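Local coordinates for protein 6-phospho-alpha-glucosidase (Merdibacter massiliensis, PDB 6VC6) that probably hydrolyses 6-phosphorylated alpha-glucosides, as a family 4 glycosidase that binds NAD and manganese, at residues A[176-181]-A[230-235]; A[193-198]-A[356-361]; A[265-270]-A[412-417]; A[331-336]-A[363-368]. All coordinates share one frame; numbering follows the deposited sequence.

Contact 1: residues A[176-181]-A[230-235]; sequences IMRSVS and LPQDAE
R178 and Q232 form a polar side-chain contact between helix 172-184 and the loop that leads from helix 217-227 to helix 239-246. A type I beta turn from P231 to A234 shapes this loop and brings Q232 to the helix. R178 NH1 donates to Q232 OE1 at 3.0 Å. The bond lies close to the guanidinium plane and in the carbonyl plane, on a lone pair of OE1. The two flat groups are nevertheless turned 72° apart. Q232 has CG anti to the backbone N (chi1 176°) and an extended chain, which lays its amide across the arginine chain, with OE1 3.5 Å from R178 CD. Q232 NE2 donates to a water at 3.3 Å, and this water makes a weak bond to S181 OG. Within the helix S181 OG donates to R178 O at 2.6 Å. S179 OG packs 3.2 Å from P231 CA at the start of the loop; its hydrogen bond goes back to N175 O. R178 forms a salt bridge with E174 through NE and a cation-pi contact with W188. Both ends of the Q232 amide therefore have partners, which probably fixes its rotation with oxygen toward the arginine and nitrogen toward the water.

Contact 2: residues A[193-198]-A[356-361]; sequences PVYFGL and MVELVC
Y195 OH donates to E358 OE1 at 2.8 Å and meets this oxygen nearly along its C-O axis; it also bonds weakly to N261. The ring and carboxylate planes are 55° apart. E358 CB lies at the ring edge, 3.9 Å from Y195 CE1. With CG turned away from its own N (chi1 178°), the ring stands steeply off its strand, on the side where the carboxylate lies. A phenylalanine in place of Y195 would lack the hydroxyl and is likely to leave E358 OE1 without this donor and its carboxylate freer to turn. The second direct bond is between backbones: E358 N donates to G197 O at 2.6 Å. A water accepts from V360 N at 3.0 Å and lies so near Y195 O that its exact place is doubtful. Apolar contacts surround these bonds. L359 CD2 lies 3.9 Å from F196 CB, and L198 CD2 is equally far from V357 CG1. V360 CG2 also rests on the backbone carbonyl of P193, 3.5 Å from its O. The strands run nearly antiparallel, with axes 5.4 Å apart at their closest, but strand 191-196 edges a three-stranded antiparallel sheet, while 356-364 lies in the mixed sheet. E358 also touches C170, a manganese ligand, and its side chain is about 6 Å from the metal. The junction thus lies beside the NAD- and metal-binding centre of this family 4 glycosidase.

Contact 3: residues A[265-270]-A[412-417]; sequences GYYLYP and LNRLIN
R414 and L415 belong to an Asx turn just after helix 403-412 and pack on the end of helix 264-268. The turn is closed by L415 N, which donates to N413 OD1 at 2.9 Å. The link across the contact is R414 NE to Y267 O, 2.8 Å long, with an N-H...O angle of 159°. The oxygen lies in the guanidinium plane, while the donor is tilted 29° from the carbonyl plane. The extended arginine chain carries NE past the edge of the Y267 ring to this carbonyl. R414 CB stands at that edge, 4.0 Å from Y267 CD1. L415 CD1 lies over one face of the same ring, 4.1 Å from Y267 CE1, and L415 CG is 3.9 Å from the same atom. L415 CD2 also reaches Y266 O at 3.3 Å. A water joins Y267 OH to N413 ND2. Beyond the segments, Y267 stacks on Y201, and R414 NH1 makes a weak bond to Q386 OE1. A methionine in place of R414 would have no side-chain N-H and would probably leave Y267 O without this donor. The charged side chain thus serves a backbone carbonyl of the last helical turn and holds the loop to that helix end.

Contact 4: residues A[331-336]-A[363-368]; sequences AYNKNT and LGINGP
L363 meets T336 and N335 through its backbone. L363 N donates to T336 O at 2.9 Å, in the carbonyl plane but bent at the hydrogen (131°). L363 O accepts a weak bond from N335 N. G364 follows, with its CA close to two asparagine oxygens: 3.3 Å from N333 OD1 and 3.8 Å from N335 OD1. A side chain at this position would collide with both. I365 N donates to N333 OD1 at 3.0 Å, in a fairly straight bond (161°). The trans chi1 of N333 (-162°) brings the amide oxygen to I365 N. The same oxygen accepts from a water at 3.1 Å, which also makes a weak bond to N366 OD1. I365 extends CD1 to 3.9 Å from A331 O. The type I turn from G364 to G367 then reverses the chain. G367 N donates to G364 O. G367 begins the next strand and P368 continues it.

N333 has positive phi and is the C-prime residue of the Schellman motif that ends helix 318-331. L363 packs on V326 and I330 of that helix and on F338 of strand 336-343. A331 touches Y4 of strand 4-9, and P368 lies against V340, V342 and C361. The contact thus joins a helix end to the hairpin between 356-364 and 367-370, the latter strand outermost in the mixed sheet.

Overall arrangement
From the N terminus, helix 172-184 opens contact 1, and strand 191-196 opens contact 2. Contact 1 closes first, at 230-235, so the two cross; they touch, M177 SE lying 3.9 Å from P193 CB. Contact 3 opens at 265-270 and contact 4 at 331-336. Strand 356-364 closes contact 2 and, with the turn after it, contact 4. Contact 2 crosses contacts 3 and 4. Contact 3 closes last, at 412-417, and its span encloses all of contact 4, though their centres are about 36 Å apart. Contact 2 ties the three-stranded sheet to the mixed sheet, and contact 4 the end of helix 318-331 to its last hairpin; contacts 1 and 3 tie loops to separate helices.

Contact 1: residues A[176-181]-A[230-235]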
loop_
_atom_site.group_PDB
_atom_site.type_symbol
_atom_site.label_atom_id
_atom_site.label_comp_id
_atom_site.label_asym_id
_atom_site.label_seq_id
_atom_site.Cartn_x
_atom_site.Cartn_y
_atom_site.Cartn_z
ATOM N N ILE A 176 -5.485 9.596 -6.365
ATOM C CA ILE A 176 -5.221 10.552 -7.435
ATOM C C ILE A 176 -6.498 10.840 -8.215
ATOM O O ILE A 176 -6.772 11.989 -8.584
ATOM C CB ILE A 176 -4.097 10.029 -8.347
ATOM C CG1 ILE A 176 -2.749 10.144 -7.636
ATOM C CG2 ILE A 176 -4.069 10.789 -9.665
ATOM C CD1 ILE A 176 -1.683 9.256 -8.216
HETATM N N MSE A 177 -7.301 9.811 -8.469
HETATM C CA MSE A 177 -8.588 9.984 -9.132
HETATM C C MSE A 177 -9.511 10.842 -8.273
HETATM O O MSE A 177 -10.260 11.673 -8.786
HETATM C CB MSE A 177 -9.236 8.629 -9.422
HETATM C CG MSE A 177 -8.547 7.824 -10.517
HETATM SE SE MSE A 177 -8.589 8.697 -12.264
HETATM C CE MSE A 177 -6.810 9.503 -12.251
ATOM N N ARG A 178 -9.447 10.630 -6.956
ATOM C CA ARG A 178 -10.212 11.468 -6.038
ATOM C C ARG A 178 -9.737 12.913 -6.091
ATOM O O ARG A 178 -10.550 13.844 -6.057
ATOM C CB ARG A 178 -10.104 10.922 -4.614
ATOM C CG ARG A 178 -10.874 9.633 -4.376
ATOM C CD ARG A 178 -10.617 9.091 -2.979
ATOM N NE ARG A 178 -11.505 7.981 -2.649
ATOM C CZ ARG A 178 -12.690 8.119 -2.062
ATOM N NH1 ARG A 178 -13.132 9.326 -1.737
ATOM N NH2 ARG A 178 -13.432 7.052 -1.801
ATOM N N SER A 179 -8.420 13.120 -6.176
ATOM C CA SER A 179 -7.890 14.474 -6.301
ATOM C C SER A 179 -8.302 15.103 -7.626
ATOM O O SER A 179 -8.583 16.305 -7.688
ATOM C CB SER A 179 -6.369 14.456 -6.166
ATOM O OG SER A 179 -5.975 14.041 -4.870
ATOM N N VAL A 180 -8.337 14.305 -8.695
ATOM C CA VAL A 180 -8.775 14.811 -9.992
ATOM C C VAL A 180 -10.246 15.205 -9.941
ATOM O O VAL A 180 -10.656 16.209 -10.537
ATOM C CB VAL A 180 -8.500 13.764 -11.087
ATOM C CG1 VAL A 180 -9.308 14.066 -12.340
ATOM C CG2 VAL A 180 -7.013 13.709 -11.406
ATOM N N SER A 181 -11.062 14.430 -9.221
ATOM C CA SER A 181 -12.480 14.753 -9.110
ATOM C C SER A 181 -12.698 16.092 -8.417
ATOM O O SER A 181 -13.625 16.829 -8.769
ATOM C CB SER A 181 -13.214 13.642 -8.362
ATOM O OG SER A 181 -12.929 13.681 -6.975
ATOM N N LEU A 230 -4.293 19.510 -5.488
ATOM C CA LEU A 230 -4.548 19.281 -4.078
ATOM C C LEU A 230 -5.111 17.882 -3.857
ATOM O O LEU A 230 -5.839 17.361 -4.708
ATOM C CB LEU A 230 -5.539 20.307 -3.516
ATOM C CG LEU A 230 -5.065 21.749 -3.331
ATOM C CD1 LEU A 230 -6.207 22.618 -2.824
ATOM C CD2 LEU A 230 -3.879 21.810 -2.382
ATOM N N PRO A 231 -4.796 17.250 -2.729
ATOM C CA PRO A 231 -5.499 16.018 -2.364
ATOM C C PRO A 231 -6.959 16.314 -2.065
ATOM O O PRO A 231 -7.325 17.431 -1.692
ATOM C CB PRO A 231 -4.754 15.533 -1.115
ATOM C CG PRO A 231 -4.114 16.759 -0.556
ATOM C CD PRO A 231 -3.782 17.632 -1.731
ATOM N N GLN A 232 -7.802 15.291 -2.241
ATOM C CA GLN A 232 -9.240 15.488 -2.078
ATOM C C GLN A 232 -9.593 15.894 -0.652
ATOM O O GLN A 232 -10.539 16.662 -0.440
ATOM C CB GLN A 232 -9.996 14.220 -2.475
ATOM C CG GLN A 232 -11.503 14.305 -2.249
ATOM C CD GLN A 232 -12.203 12.967 -2.375
ATOM O OE1 GLN A 232 -11.886 12.016 -1.660
ATOM N NE2 GLN A 232 -13.178 12.892 -3.274
ATOM N N ASP A 233 -8.844 15.403 0.332
ATOM C CA ASP A 233 -9.044 15.744 1.736
ATOM C C ASP A 233 -7.959 16.695 2.232
ATOM O O ASP A 233 -7.482 16.580 3.362
ATOM C CB ASP A 233 -9.087 14.484 2.596
ATOM C CG ASP A 233 -7.947 13.527 2.294
ATOM O OD1 ASP A 233 -7.103 13.849 1.430
ATOM O OD2 ASP A 233 -7.891 12.450 2.925
ATOM N N ALA A 234 -7.578 17.660 1.387
ATOM C CA ALA A 234 -6.439 18.529 1.669
ATOM C C ALA A 234 -6.566 19.276 2.991
ATOM O O ALA A 234 -5.545 19.675 3.562
ATOM C CB ALA A 234 -6.256 19.536 0.532
ATOM N N GLU A 235 -7.787 19.471 3.492
ATOM C CA GLU A 235 -7.961 20.225 4.728
ATOM C C GLU A 235 -7.473 19.444 5.943
ATOM O O GLU A 235 -7.086 20.049 6.950
ATOM C CB GLU A 235 -9.427 20.619 4.901
ATOM C CG GLU A 235 -9.864 21.802 4.047
ATOM C CD GLU A 235 -9.882 21.484 2.563
ATOM O OE1 GLU A 235 -10.331 20.377 2.196
ATOM O OE2 GLU A 235 -9.447 22.339 1.763
HETATM O O HOH W 1 -14.091 15.752 -4.523
#

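Contact 2: residues A[193-198]-A[356-361]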
loop_
_atom_site.group_PDB
_atom_site.type_symbol
_atom_site.label_atom_id
_atom_site.label_comp_id
_atom_site.label_asym_id
_atom_site.label_seq_id
_atom_site.Cartn_x
_atom_site.Cartn_y
_atom_site.Cartn_z
ATOM N N PRO A 193 -9.916 5.480 -15.744
ATOM C CA PRO A 193 -8.500 5.680 -16.052
ATOM C C PRO A 193 -7.896 4.537 -16.857
ATOM O O PRO A 193 -8.377 3.401 -16.852
ATOM C CB PRO A 193 -7.861 5.752 -14.659
ATOM C CG PRO A 193 -8.707 4.833 -13.838
ATOM C CD PRO A 193 -10.115 4.932 -14.390
ATOM N N VAL A 194 -6.822 4.874 -17.567
ATOM C CA VAL A 194 -5.920 3.903 -18.177
ATOM C C VAL A 194 -4.561 4.100 -17.522
ATOM O O VAL A 194 -3.979 5.189 -17.605
ATOM C CB VAL A 194 -5.835 4.068 -19.702
ATOM C CG1 VAL A 194 -4.908 3.017 -20.296
ATOM C CG2 VAL A 194 -7.220 3.974 -20.324
ATOM N N TYR A 195 -4.060 3.055 -16.868
ATOM C CA TYR A 195 -2.931 3.179 -15.957
ATOM C C TYR A 195 -1.968 2.020 -16.163
ATOM O O TYR A 195 -2.379 0.900 -16.481
ATOM C CB TYR A 195 -3.428 3.225 -14.502
ATOM C CG TYR A 195 -2.354 3.316 -13.440
ATOM C CD1 TYR A 195 -1.780 2.169 -12.904
ATOM C CD2 TYR A 195 -1.936 4.547 -12.952
ATOM C CE1 TYR A 195 -0.807 2.247 -11.926
ATOM C CE2 TYR A 195 -0.964 4.635 -11.973
ATOM C CZ TYR A 195 -0.403 3.482 -11.464
ATOM O OH TYR A 195 0.564 3.564 -10.489
ATOM N N PHE A 196 -0.680 2.301 -15.980
ATOM C CA PHE A 196 0.346 1.270 -16.026
ATOM C C PHE A 196 1.487 1.664 -15.100
ATOM O O PHE A 196 1.689 2.846 -14.808
ATOM C CB PHE A 196 0.872 1.040 -17.454
ATOM C CG PHE A 196 1.892 2.055 -17.911
ATOM C CD1 PHE A 196 3.247 1.863 -17.673
ATOM C CD2 PHE A 196 1.496 3.190 -18.600
ATOM C CE1 PHE A 196 4.181 2.793 -18.094
ATOM C CE2 PHE A 196 2.427 4.122 -19.027
ATOM C CZ PHE A 196 3.771 3.922 -18.773
ATOM N N GLY A 197 2.233 0.664 -14.651
ATOM C CA GLY A 197 3.421 0.873 -13.859
ATOM C C GLY A 197 3.512 -0.143 -12.745
ATOM O O GLY A 197 2.709 -1.070 -12.648
ATOM N N LEU A 198 4.527 0.030 -11.905
ATOM C CA LEU A 198 4.653 -0.735 -10.676
ATOM C C LEU A 198 3.973 0.018 -9.537
ATOM O O LEU A 198 3.542 1.164 -9.685
ATOM C CB LEU A 198 6.124 -0.992 -10.348
ATOM C CG LEU A 198 7.028 -1.396 -11.513
ATOM C CD1 LEU A 198 8.475 -1.521 -11.057
ATOM C CD2 LEU A 198 6.549 -2.695 -12.143
HETATM N N MSE A 356 5.549 -8.257 -11.261
HETATM C CA MSE A 356 4.317 -7.830 -10.610
HETATM C C MSE A 356 4.075 -6.359 -10.931
HETATM O O MSE A 356 4.837 -5.489 -10.509
HETATM C CB MSE A 356 4.388 -8.053 -9.097
HETATM C CG MSE A 356 4.616 -9.503 -8.683
HETATM SE SE MSE A 356 3.311 -10.759 -9.426
HETATM C CE MSE A 356 1.748 -10.252 -8.382
ATOM N N VAL A 357 3.018 -6.086 -11.693
ATOM C CA VAL A 357 2.735 -4.750 -12.195
ATOM C C VAL A 357 1.376 -4.294 -11.672
ATOM O O VAL A 357 0.606 -5.070 -11.108
ATOM C CB VAL A 357 2.779 -4.687 -13.733
ATOM C CG1 VAL A 357 4.181 -5.001 -14.235
ATOM C CG2 VAL A 357 1.767 -5.650 -14.331
ATOM N N GLU A 358 1.091 -3.009 -11.877
ATOM C CA GLU A 358 -0.122 -2.363 -11.391
ATOM C C GLU A 358 -0.936 -1.891 -12.588
ATOM O O GLU A 358 -0.459 -1.067 -13.377
ATOM C CB GLU A 358 0.224 -1.187 -10.474
ATOM C CG GLU A 358 -0.912 -0.712 -9.593
ATOM C CD GLU A 358 -0.449 0.272 -8.536
ATOM O OE1 GLU A 358 0.135 1.313 -8.905
ATOM O OE2 GLU A 358 -0.664 0.002 -7.336
ATOM N N LEU A 359 -2.156 -2.410 -12.725
ATOM C CA LEU A 359 -2.970 -2.140 -13.904
ATOM C C LEU A 359 -4.444 -2.102 -13.526
ATOM O O LEU A 359 -4.846 -2.542 -12.446
ATOM C CB LEU A 359 -2.749 -3.196 -14.992
ATOM C CG LEU A 359 -1.334 -3.414 -15.525
ATOM C CD1 LEU A 359 -1.256 -4.755 -16.215
ATOM C CD2 LEU A 359 -0.934 -2.294 -16.469
ATOM N N VAL A 360 -5.251 -1.573 -14.448
ATOM C CA VAL A 360 -6.702 -1.630 -14.311
ATOM C C VAL A 360 -7.173 -3.051 -14.586
ATOM O O VAL A 360 -6.751 -3.682 -15.564
ATOM C CB VAL A 360 -7.371 -0.629 -15.264
ATOM C CG1 VAL A 360 -8.888 -0.735 -15.176
ATOM C CG2 VAL A 360 -6.911 0.789 -14.963
ATOM N N CYS A 361 -8.049 -3.565 -13.724
ATOM C CA CYS A 361 -8.551 -4.925 -13.858
ATOM C C CYS A 361 -10.023 -4.977 -13.477
ATOM O O CYS A 361 -10.494 -4.192 -12.651
ATOM C CB CYS A 361 -7.776 -5.912 -12.969
ATOM S SG CYS A 361 -5.977 -5.843 -13.104
HETATM O O HOH W 2 -4.409 -0.313 -17.025
#

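Contact 3: residues A[265-270]-A[412-417]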
loop_
_atom_site.group_PDB
_atom_site.type_symbol
_atom_site.label_atom_id
_atom_site.label_comp_id
_atom_site.label_asym_id
_atom_site.label_seq_id
_atom_site.Cartn_x
_atom_site.Cartn_y
_atom_site.Cartn_z
ATOM N N GLY A 265 7.761 11.433 -7.970
ATOM C CA GLY A 265 8.609 12.577 -7.677
ATOM C C GLY A 265 9.946 12.184 -7.079
ATOM O O GLY A 265 10.964 12.833 -7.332
ATOM N N TYR A 266 9.962 11.116 -6.278
ATOM C CA TYR A 266 11.218 10.649 -5.700
ATOM C C TYR A 266 12.180 10.178 -6.782
ATOM O O TYR A 266 13.376 10.494 -6.743
ATOM C CB TYR A 266 10.954 9.522 -4.701
ATOM C CG TYR A 266 10.095 9.915 -3.519
ATOM C CD1 TYR A 266 10.549 10.829 -2.579
ATOM C CD2 TYR A 266 8.834 9.359 -3.339
ATOM C CE1 TYR A 266 9.769 11.186 -1.496
ATOM C CE2 TYR A 266 8.047 9.710 -2.258
ATOM C CZ TYR A 266 8.519 10.623 -1.340
ATOM O OH TYR A 266 7.739 10.975 -0.263
ATOM N N TYR A 267 11.676 9.429 -7.764
ATOM C CA TYR A 267 12.545 8.819 -8.761
ATOM C C TYR A 267 12.978 9.805 -9.838
ATOM O O TYR A 267 14.048 9.632 -10.433
ATOM C CB TYR A 267 11.843 7.618 -9.395
ATOM C CG TYR A 267 11.554 6.512 -8.409
ATOM C CD1 TYR A 267 12.538 5.602 -8.048
ATOM C CD2 TYR A 267 10.299 6.383 -7.827
ATOM C CE1 TYR A 267 12.282 4.592 -7.143
ATOM C CE2 TYR A 267 10.031 5.375 -6.920
ATOM C CZ TYR A 267 11.027 4.483 -6.581
ATOM O OH TYR A 267 10.769 3.477 -5.678
ATOM N N LEU A 268 12.175 10.833 -10.106
ATOM C CA LEU A 268 12.524 11.821 -11.116
ATOM C C LEU A 268 13.213 13.051 -10.543
ATOM O O LEU A 268 13.895 13.759 -11.291
ATOM C CB LEU A 268 11.274 12.257 -11.889
ATOM C CG LEU A 268 10.627 11.182 -12.765
ATOM C CD1 LEU A 268 9.343 11.698 -13.397
ATOM C CD2 LEU A 268 11.600 10.702 -13.832
ATOM N N TYR A 269 13.059 13.320 -9.246
ATOM C CA TYR A 269 13.679 14.482 -8.605
ATOM C C TYR A 269 14.289 14.074 -7.268
ATOM O O TYR A 269 13.897 14.576 -6.211
ATOM C CB TYR A 269 12.658 15.604 -8.415
ATOM C CG TYR A 269 11.916 16.016 -9.667
ATOM C CD1 TYR A 269 12.300 17.141 -10.384
ATOM C CD2 TYR A 269 10.820 15.292 -10.123
ATOM C CE1 TYR A 269 11.622 17.526 -11.525
ATOM C CE2 TYR A 269 10.138 15.668 -11.264
ATOM C CZ TYR A 269 10.543 16.786 -11.961
ATOM O OH TYR A 269 9.867 17.167 -13.096
ATOM N N PRO A 270 15.274 13.168 -7.278
ATOM C CA PRO A 270 15.869 12.750 -5.999
ATOM C C PRO A 270 16.651 13.857 -5.313
ATOM O O PRO A 270 16.671 13.907 -4.077
ATOM C CB PRO A 270 16.775 11.579 -6.397
ATOM C CG PRO A 270 17.138 11.862 -7.810
ATOM C CD PRO A 270 15.929 12.514 -8.426
ATOM N N LEU A 412 21.705 -0.883 -7.723
ATOM C CA LEU A 412 20.928 -0.633 -8.932
ATOM C C LEU A 412 19.821 0.387 -8.701
ATOM O O LEU A 412 19.475 1.138 -9.621
ATOM C CB LEU A 412 20.340 -1.947 -9.447
ATOM C CG LEU A 412 19.449 -1.900 -10.689
ATOM C CD1 LEU A 412 20.163 -1.223 -11.846
ATOM C CD2 LEU A 412 19.011 -3.302 -11.074
ATOM N N ASN A 413 19.266 0.438 -7.491
ATOM C CA ASN A 413 18.102 1.274 -7.226
ATOM C C ASN A 413 18.398 2.741 -7.520
ATOM O O ASN A 413 19.502 3.236 -7.271
ATOM C CB ASN A 413 17.650 1.110 -5.774
ATOM C CG ASN A 413 16.312 1.770 -5.503
ATOM O OD1 ASN A 413 16.228 2.987 -5.340
ATOM N ND2 ASN A 413 15.255 0.968 -5.457
ATOM N N ARG A 414 17.390 3.435 -8.051
ATOM C CA ARG A 414 17.576 4.807 -8.509
ATOM C C ARG A 414 17.847 5.767 -7.357
ATOM O O ARG A 414 18.554 6.764 -7.540
ATOM C CB ARG A 414 16.344 5.262 -9.291
ATOM C CG ARG A 414 16.653 6.189 -10.448
ATOM C CD ARG A 414 15.397 6.526 -11.235
ATOM N NE ARG A 414 15.536 7.789 -11.954
ATOM C CZ ARG A 414 16.217 7.933 -13.086
ATOM N NH1 ARG A 414 16.822 6.890 -13.638
ATOM N NH2 ARG A 414 16.292 9.123 -13.668
ATOM N N LEU A 415 17.299 5.494 -6.177
ATOM C CA LEU A 415 17.429 6.395 -5.041
ATOM C C LEU A 415 18.691 6.150 -4.222
ATOM O O LEU A 415 18.914 6.853 -3.231
ATOM C CB LEU A 415 16.190 6.290 -4.145
ATOM C CG LEU A 415 14.860 6.508 -4.876
ATOM C CD1 LEU A 415 13.696 6.561 -3.898
ATOM C CD2 LEU A 415 14.907 7.772 -5.723
ATOM N N ILE A 416 19.517 5.196 -4.640
ATOM C CA ILE A 416 20.839 5.010 -4.058
ATOM C C ILE A 416 21.942 5.229 -5.091
ATOM O O ILE A 416 22.772 6.103 -4.937
ATOM C CB ILE A 416 20.974 3.623 -3.411
ATOM C CG1 ILE A 416 20.155 3.572 -2.126
ATOM C CG2 ILE A 416 22.430 3.296 -3.132
ATOM C CD1 ILE A 416 18.714 3.956 -2.311
ATOM N N ASN A 417 21.914 4.436 -6.153
ATOM C CA ASN A 417 22.614 4.712 -7.406
ATOM C C ASN A 417 24.132 4.599 -7.315
ATOM O O ASN A 417 24.820 4.916 -8.293
ATOM C CB ASN A 417 22.248 6.100 -7.950
ATOM C CG ASN A 417 22.337 6.177 -9.459
ATOM O OD1 ASN A 417 22.044 5.209 -10.159
ATOM N ND2 ASN A 417 22.745 7.334 -9.969
HETATM O O HOH W 3 12.769 2.101 -4.499
#

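Contact 4: residues A[331-336]-A[363-368]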
loop_
_atom_site.group_PDB
_atom_site.type_symbol
_atom_site.label_atom_id
_atom_site.label_comp_id
_atom_site.label_asym_id
_atom_site.label_seq_id
_atom_site.Cartn_x
_atom_site.Cartn_y
_atom_site.Cartn_z
ATOM N N ALA A 331 -16.775 -10.808 -3.653
ATOM C CA ALA A 331 -17.792 -11.693 -3.092
ATOM C C ALA A 331 -19.039 -11.766 -3.962
ATOM O O ALA A 331 -19.711 -12.804 -3.988
ATOM C CB ALA A 331 -18.161 -11.237 -1.680
ATOM N N TYR A 332 -19.368 -10.692 -4.676
ATOM C CA TYR A 332 -20.579 -10.643 -5.485
ATOM C C TYR A 332 -20.295 -10.697 -6.980
ATOM O O TYR A 332 -21.220 -10.511 -7.780
ATOM C CB TYR A 332 -21.389 -9.391 -5.139
ATOM C CG TYR A 332 -21.970 -9.431 -3.745
ATOM C CD1 TYR A 332 -22.912 -10.389 -3.393
ATOM C CD2 TYR A 332 -21.572 -8.517 -2.777
ATOM C CE1 TYR A 332 -23.444 -10.436 -2.120
ATOM C CE2 TYR A 332 -22.100 -8.556 -1.499
ATOM C CZ TYR A 332 -23.035 -9.517 -1.177
ATOM O OH TYR A 332 -23.566 -9.564 0.092
ATOM N N ASN A 333 -19.046 -10.953 -7.374
ATOM C CA ASN A 333 -18.668 -11.123 -8.778
ATOM C C ASN A 333 -19.106 -9.922 -9.616
ATOM O O ASN A 333 -19.718 -10.058 -10.677
ATOM C CB ASN A 333 -19.242 -12.426 -9.340
ATOM C CG ASN A 333 -18.546 -12.869 -10.613
ATOM O OD1 ASN A 333 -17.319 -12.842 -10.706
ATOM N ND2 ASN A 333 -19.331 -13.280 -11.603
ATOM N N LYS A 334 -18.783 -8.727 -9.119
ATOM C CA LYS A 334 -19.237 -7.506 -9.778
ATOM C C LYS A 334 -18.514 -7.266 -11.095
ATOM O O LYS A 334 -19.078 -6.641 -12.001
ATOM C CB LYS A 334 -19.046 -6.307 -8.851
ATOM C CG LYS A 334 -19.956 -6.303 -7.636
ATOM C CD LYS A 334 -19.742 -5.049 -6.806
ATOM C CE LYS A 334 -20.676 -5.010 -5.609
ATOM N NZ LYS A 334 -20.422 -3.817 -4.755
ATOM N N ASN A 335 -17.276 -7.749 -11.220
ATOM C CA ASN A 335 -16.426 -7.468 -12.377
ATOM C C ASN A 335 -16.251 -5.966 -12.588
ATOM O O ASN A 335 -16.148 -5.493 -13.723
ATOM C CB ASN A 335 -16.962 -8.139 -13.645
ATOM C CG ASN A 335 -16.837 -9.649 -13.600
ATOM O OD1 ASN A 335 -15.811 -10.185 -13.178
ATOM N ND2 ASN A 335 -17.885 -10.344 -14.027
ATOM N N THR A 336 -16.224 -5.210 -11.494
ATOM C CA THR A 336 -15.961 -3.782 -11.547
ATOM C C THR A 336 -14.464 -3.529 -11.697
ATOM O O THR A 336 -13.632 -4.412 -11.471
ATOM C CB THR A 336 -16.494 -3.086 -10.294
ATOM O OG1 THR A 336 -16.299 -3.933 -9.155
ATOM C CG2 THR A 336 -17.977 -2.781 -10.442
ATOM N N LEU A 363 -12.729 -7.199 -11.433
ATOM C CA LEU A 363 -12.568 -7.974 -10.207
ATOM C C LEU A 363 -13.840 -8.752 -9.915
ATOM O O LEU A 363 -14.899 -8.157 -9.694
ATOM C CB LEU A 363 -12.214 -7.062 -9.028
ATOM C CG LEU A 363 -10.848 -7.325 -8.393
ATOM C CD1 LEU A 363 -10.642 -6.435 -7.181
ATOM C CD2 LEU A 363 -10.705 -8.792 -8.019
ATOM N N GLY A 364 -13.729 -10.079 -9.900
ATOM C CA GLY A 364 -14.844 -10.940 -9.560
ATOM C C GLY A 364 -14.449 -12.043 -8.601
ATOM O O GLY A 364 -13.421 -11.943 -7.923
ATOM N N ILE A 365 -15.254 -13.109 -8.539
ATOM C CA ILE A 365 -14.962 -14.215 -7.631
ATOM C C ILE A 365 -13.681 -14.932 -8.037
ATOM O O ILE A 365 -13.012 -15.547 -7.198
ATOM C CB ILE A 365 -16.159 -15.188 -7.570
ATOM C CG1 ILE A 365 -16.171 -15.951 -6.242
ATOM C CG2 ILE A 365 -16.132 -16.163 -8.740
ATOM C CD1 ILE A 365 -16.821 -15.196 -5.108
ATOM N N ASN A 366 -13.313 -14.860 -9.316
ATOM C CA ASN A 366 -12.164 -15.581 -9.840
ATOM C C ASN A 366 -10.905 -14.726 -9.887
ATOM O O ASN A 366 -9.931 -15.110 -10.541
ATOM C CB ASN A 366 -12.483 -16.128 -11.232
ATOM C CG ASN A 366 -13.690 -17.049 -11.230
ATOM O OD1 ASN A 366 -14.744 -16.709 -11.767
ATOM N ND2 ASN A 366 -13.540 -18.218 -10.620
ATOM N N GLY A 367 -10.903 -13.581 -9.212
ATOM C CA GLY A 367 -9.725 -12.757 -9.121
ATOM C C GLY A 367 -9.684 -11.660 -10.164
ATOM O O GLY A 367 -10.624 -11.467 -10.941
ATOM N N PRO A 368 -8.581 -10.917 -10.197
ATOM C CA PRO A 368 -8.468 -9.809 -11.151
ATOM C C PRO A 368 -8.303 -10.307 -12.578
ATOM O O PRO A 368 -7.638 -11.314 -12.837
ATOM C CB PRO A 368 -7.221 -9.056 -10.673
ATOM C CG PRO A 368 -6.422 -10.087 -9.944
ATOM C CD PRO A 368 -7.415 -11.005 -9.301
HETATM O O HOH W 4 -15.402 -13.678 -13.013
#